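Local structure of B-cell differentiation antigen CD72 (Mus musculus, 5B1R) at residues I10-R15 and S54-L59; K31-T34 and K39-A42. The protein acts as a B-cell co-receptor with positive and negative roles that recognises Sm/RNP self-antigen and, on coligation, inhibits B-cell receptor signalling, its C-type lectin-like domain being described here. The protein carries 2 engineered substitutions. One frame throughout, in Å; residues are numbered along the deposited sequence.

Overall arrangement
From the N terminus, the chain runs through strand 10-12, turns back at once into strand 15-21 and goes on to helix 26-35. Contact 2 closes the short loop after that helix, bringing 39-42 back against 31-34; it joins the helix to strand 39-40, which pairs with strand 109-119. Residues 54-59 then return to the hairpin of 10-15, so that contact 1 closes a longer loop with contact 2 nested inside it. Both contacts reach the same antiparallel sheet of the C-type lectin-like domain, their centres about 15 Å apart. They meet where Arg15 NH1 lies 2.9 Å from Ala42 O.

Contact 1. Residues I10-R15 and S54-L59; sequences IPYQER and SLPSGL
Tyr12 and Pro56 meet where the N-terminal hairpin of the C-type lectin-like fold receives the start of the short helix 57-60. The hairpin joins strands 10-12 and 15-21 through a type II' beta turn from Tyr12 to Arg15, closed by backbone bonds in both directions between these two residues.

The aromatic part of the contact is a CH-pi interaction. Pro56 CB stands 3.6 Å from the centroid of the Tyr12 ring and 12° off its normal, so the proline lies over the middle of the face; its CG reaches Tyr12 CD2 at 3.7 Å. With CG anti to the backbone N (chi1 -177°), the tyrosine ring is laid against the proline at the N-cap position of the helix. In one of the two conformers of Gln13, its CG lies over the opposite face, offset toward the rim.

Polar bonding involves the hairpin and its neighbours, not residues 54-59. The guanidinium of Arg15 lies with NH2 at the edge of the tyrosine ring and its NE in a salt bridge with Glu114 OE2. In that same conformer of Gln13, Arg15 NH2 donates to Gln13 OE1 at 3.0 Å, with the donor 44° out of the amide's carbonyl plane.

The aliphatic part is centred on Ile10, whose two branches do different work. Ile19 of strand 15-21 touches both Ile10 and Leu59, while Phe17 touches Tyr12 and Pro56, so the sheet backs both parts of the packing. Ile10 CG2 abuts backbone, 3.6 Å from Gly58 C, in the first turn of the helix where glycine brings no side chain. Ile10 CD1 continues to Leu59 CD1, 3.8 Å away, the two side chains crossing at about a right angle.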
loop_
_atom_site.group_PDB
_atom_site.type_symbol
_atom_site.label_atom_id
_atom_site.label_comp_id
_atom_site.label_asym_id
_atom_site.label_seq_id
_atom_site.Cartn_x
_atom_site.Cartn_y
_atom_site.Cartn_z
ATOM N N ILE A 10 -2.563 7.950 8.298
ATOM C CA ILE A 10 -3.953 7.536 8.329
ATOM C C ILE A 10 -4.100 6.329 9.251
ATOM O O ILE A 10 -3.491 5.290 9.004
ATOM C CB ILE A 10 -4.424 7.180 6.907
ATOM C CG1 ILE A 10 -4.231 8.392 5.990
ATOM C CG2 ILE A 10 -5.865 6.697 6.903
ATOM C CD1 ILE A 10 -4.023 8.051 4.529
ATOM N N PRO A 11 -4.899 6.460 10.329
ATOM C CA PRO A 11 -4.964 5.377 11.320
ATOM C C PRO A 11 -5.908 4.262 10.914
ATOM O O PRO A 11 -6.975 4.522 10.332
ATOM C CB PRO A 11 -5.518 6.083 12.559
ATOM C CG PRO A 11 -6.401 7.202 11.982
ATOM C CD PRO A 11 -5.675 7.653 10.733
ATOM N N TYR A 12 -5.548 3.028 11.252
ATOM C CA TYR A 12 -6.471 1.915 11.092
ATOM C C TYR A 12 -6.000 0.808 12.015
ATOM O O TYR A 12 -4.860 0.367 11.919
ATOM C CB TYR A 12 -6.473 1.406 9.656
ATOM C CG TYR A 12 -7.460 0.296 9.409
ATOM C CD1 TYR A 12 -8.822 0.470 9.654
ATOM C CD2 TYR A 12 -7.035 -0.922 8.928
ATOM C CE1 TYR A 12 -9.733 -0.555 9.436
ATOM C CE2 TYR A 12 -7.931 -1.948 8.677
ATOM C CZ TYR A 12 -9.280 -1.761 8.950
ATOM O OH TYR A 12 -10.194 -2.765 8.719
ATOM N N GLN A 13 -6.884 0.266 12.845
ATOM C CA GLN A 13 -6.492 -0.868 13.676
ATOM C C GLN A 13 -5.299 -0.409 14.550
ATOM O O GLN A 13 -5.367 0.636 15.195
ATOM C CB GLN A 13 -6.176 -2.114 12.799
ATOM C CG GLN A 13 -7.330 -2.602 11.921
ATOM C CD GLN A 13 -6.979 -3.760 10.957
ATOM O OE1 GLN A 13 -5.812 -3.944 10.518
ATOM N NE2 GLN A 13 -8.014 -4.523 10.585
ATOM N N GLU A 14 -4.216 -1.186 14.543
ATOM C CA GLU A 14 -2.926 -0.914 15.200
ATOM C C GLU A 14 -1.868 -0.445 14.206
ATOM O O GLU A 14 -0.664 -0.616 14.451
ATOM C CB GLU A 14 -2.436 -2.148 15.944
ATOM C CG GLU A 14 -3.389 -2.591 17.026
ATOM C CD GLU A 14 -2.911 -3.859 17.678
ATOM O OE1 GLU A 14 -2.999 -4.937 17.044
ATOM O OE2 GLU A 14 -2.440 -3.783 18.830
ATOM N N ARG A 15 -2.318 0.169 13.103
ATOM C CA ARG A 15 -1.445 0.581 12.012
ATOM C C ARG A 15 -1.659 2.051 11.654
ATOM O O ARG A 15 -2.674 2.664 12.008
ATOM C CB ARG A 15 -1.749 -0.268 10.781
ATOM C CG ARG A 15 -1.596 -1.750 11.033
ATOM C CD ARG A 15 -2.576 -2.557 10.217
ATOM N NE ARG A 15 -2.219 -2.575 8.814
ATOM C CZ ARG A 15 -3.046 -2.921 7.830
ATOM N NH1 ARG A 15 -2.594 -2.946 6.592
ATOM N NH2 ARG A 15 -4.319 -3.207 8.075
ATOM N N SER A 54 -9.082 -5.184 -0.295
ATOM C CA SER A 54 -10.001 -4.476 0.582
ATOM C C SER A 54 -9.182 -3.473 1.381
ATOM O O SER A 54 -8.295 -3.867 2.133
ATOM C CB SER A 54 -10.652 -5.464 1.537
ATOM O OG SER A 54 -11.414 -4.772 2.502
ATOM N N LEU A 55 -9.486 -2.188 1.201
ATOM C CA LEU A 55 -8.748 -1.100 1.837
ATOM C C LEU A 55 -9.587 -0.484 2.941
ATOM O O LEU A 55 -10.809 -0.436 2.827
ATOM C CB LEU A 55 -8.464 -0.005 0.809
ATOM C CG LEU A 55 -7.731 -0.442 -0.466
ATOM C CD1 LEU A 55 -7.702 0.688 -1.477
ATOM C CD2 LEU A 55 -6.308 -0.875 -0.139
ATOM N N PRO A 56 -8.942 0.042 3.992
ATOM C CA PRO A 56 -9.709 0.806 4.986
ATOM C C PRO A 56 -10.229 2.100 4.369
ATOM O O PRO A 56 -9.543 2.716 3.540
ATOM C CB PRO A 56 -8.692 1.092 6.091
ATOM C CG PRO A 56 -7.411 0.701 5.596
ATOM C CD PRO A 56 -7.512 -0.051 4.321
ATOM N N SER A 57 -11.439 2.503 4.743
ATOM C CA SER A 57 -12.075 3.675 4.151
ATOM C C SER A 57 -11.240 4.940 4.275
ATOM O O SER A 57 -11.179 5.752 3.347
ATOM C CB SER A 57 -13.431 3.924 4.802
ATOM O OG SER A 57 -14.296 2.822 4.612
ATOM N N GLY A 58 -10.604 5.120 5.435
ATOM C CA GLY A 58 -9.862 6.348 5.664
ATOM C C GLY A 58 -8.724 6.506 4.681
ATOM O O GLY A 58 -8.396 7.621 4.273
ATOM N N LEU A 59 -8.114 5.384 4.310
ATOM C CA LEU A 59 -7.057 5.391 3.311
ATOM C C LEU A 59 -7.643 5.537 1.904
ATOM O O LEU A 59 -7.196 6.386 1.113
ATOM C CB LEU A 59 -6.218 4.110 3.410
ATOM C CG LEU A 59 -5.179 3.903 2.307
ATOM C CD1 LEU A 59 -4.092 4.969 2.314
ATOM C CD2 LEU A 59 -4.578 2.517 2.469
#

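Contact 2. Residues K31-T34 and K39-A42; sequences KYCT and KLAA
Cys33 projects from helix 26-35 onto the backbone of strand 39-40 and carries the contact almost by itself. Its CA lies 5.0 Å from the CA of Lys39, a close approach of helix and strand at this point. Starting from the backbone, the bond to CB is directed toward the strand, and CB comes to rest on the main chain: it is 3.7 Å from Lys39 C and 3.9 Å from Leu40 N. These distances place the methylene against the peptide link between the two strand residues.

The next step is to the sulfur. SG is anti to the carbonyl carbon of its own residue (chi1 -63°), a rotation that sets it 3.9 Å from both Lys39 O and Leu40 CD2. Leucine therefore meets the sulfur through one methyl branch, an apolar contact. The same leucine also touches Leu26 and Gln30 of the helix.

The tip ends in a covalent bond, since Cys33 SG forms a disulfide with Cys113 SG in strand 109-119. Strand 39-40 pairs antiparallel with that strand, and Lys39 shares a backbone hydrogen bond with Glu114, the neighbour of Cys113. Helix and sheet are consequently joined twice, by van der Waals packing through CB and SG and by the disulfide. Lys39 contributes through its backbone, its CB being directed away from the helix. A disulfide linking the first helix to the last strand of the domain, here with Cys33 buried, is a hallmark of the C-type lectin-like fold.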
loop_
_atom_site.group_PDB
_atom_site.type_symbol
_atom_site.label_atom_id
_atom_site.label_comp_id
_atom_site.label_asym_id
_atom_site.label_seq_id
_atom_site.Cartn_x
_atom_site.Cartn_y
_atom_site.Cartn_z
ATOM N N LYS A 31 12.521 0.943 -0.331
ATOM C CA LYS A 31 13.622 1.568 0.385
ATOM C C LYS A 31 13.151 2.826 1.105
ATOM O O LYS A 31 13.567 3.101 2.237
ATOM C CB LYS A 31 14.751 1.885 -0.583
ATOM C CG LYS A 31 15.544 0.653 -0.984
ATOM C CD LYS A 31 16.420 0.881 -2.221
ATOM C CE LYS A 31 17.653 1.721 -1.922
ATOM N NZ LYS A 31 17.368 3.177 -1.775
ATOM N N TYR A 32 12.277 3.586 0.463
ATOM C CA TYR A 32 11.773 4.791 1.091
ATOM C C TYR A 32 10.947 4.432 2.335
ATOM O O TYR A 32 11.132 5.017 3.407
ATOM C CB TYR A 32 10.975 5.648 0.112
ATOM C CG TYR A 32 10.534 6.904 0.780
ATOM C CD1 TYR A 32 11.455 7.874 1.145
ATOM C CD2 TYR A 32 9.205 7.089 1.112
ATOM C CE1 TYR A 32 11.051 9.007 1.805
ATOM C CE2 TYR A 32 8.799 8.218 1.764
ATOM C CZ TYR A 32 9.729 9.176 2.109
ATOM O OH TYR A 32 9.337 10.309 2.777
ATOM N N CYS A 33 10.049 3.457 2.220
ATOM C CA CYS A 33 9.294 3.068 3.421
ATOM C C CYS A 33 10.243 2.604 4.532
ATOM O O CYS A 33 10.067 2.951 5.693
ATOM C CB CYS A 33 8.264 1.982 3.121
ATOM S SG CYS A 33 6.955 2.445 1.955
ATOM N N THR A 34 11.266 1.839 4.170
ATOM C CA THR A 34 12.233 1.377 5.156
ATOM C C THR A 34 12.925 2.555 5.846
ATOM O O THR A 34 13.182 2.502 7.046
ATOM C CB THR A 34 13.276 0.453 4.496
ATOM O OG1 THR A 34 12.602 -0.708 4.009
ATOM C CG2 THR A 34 14.368 0.040 5.485
ATOM N N LYS A 39 7.057 -0.137 6.248
ATOM C CA LYS A 39 7.097 -1.118 5.174
ATOM C C LYS A 39 6.052 -0.757 4.147
ATOM O O LYS A 39 5.150 0.015 4.422
ATOM C CB LYS A 39 6.834 -2.526 5.723
ATOM C CG LYS A 39 5.435 -2.741 6.271
ATOM C CD LYS A 39 5.205 -4.146 6.838
ATOM C CE LYS A 39 3.757 -4.299 7.318
ATOM N NZ LYS A 39 3.437 -5.637 7.901
ATOM N N LEU A 40 6.151 -1.313 2.949
ATOM C CA LEU A 40 5.067 -1.159 1.995
ATOM C C LEU A 40 3.781 -1.684 2.596
ATOM O O LEU A 40 3.767 -2.732 3.247
ATOM C CB LEU A 40 5.382 -1.945 0.735
ATOM C CG LEU A 40 6.418 -1.283 -0.171
ATOM C CD1 LEU A 40 6.975 -2.303 -1.153
ATOM C CD2 LEU A 40 5.822 -0.044 -0.876
ATOM N N ALA A 41 2.692 -0.967 2.367
ATOM C CA ALA A 41 1.431 -1.317 2.994
ATOM C C ALA A 41 0.936 -2.690 2.539
ATOM O O ALA A 41 1.014 -3.038 1.357
ATOM C CB ALA A 41 0.404 -0.246 2.696
ATOM N N ALA A 42 0.408 -3.448 3.502
ATOM C CA ALA A 42 0.051 -4.840 3.280
ATOM C C ALA A 42 -1.459 -4.997 3.283
ATOM O O ALA A 42 -2.122 -4.629 4.254
ATOM C CB ALA A 42 0.662 -5.699 4.374
#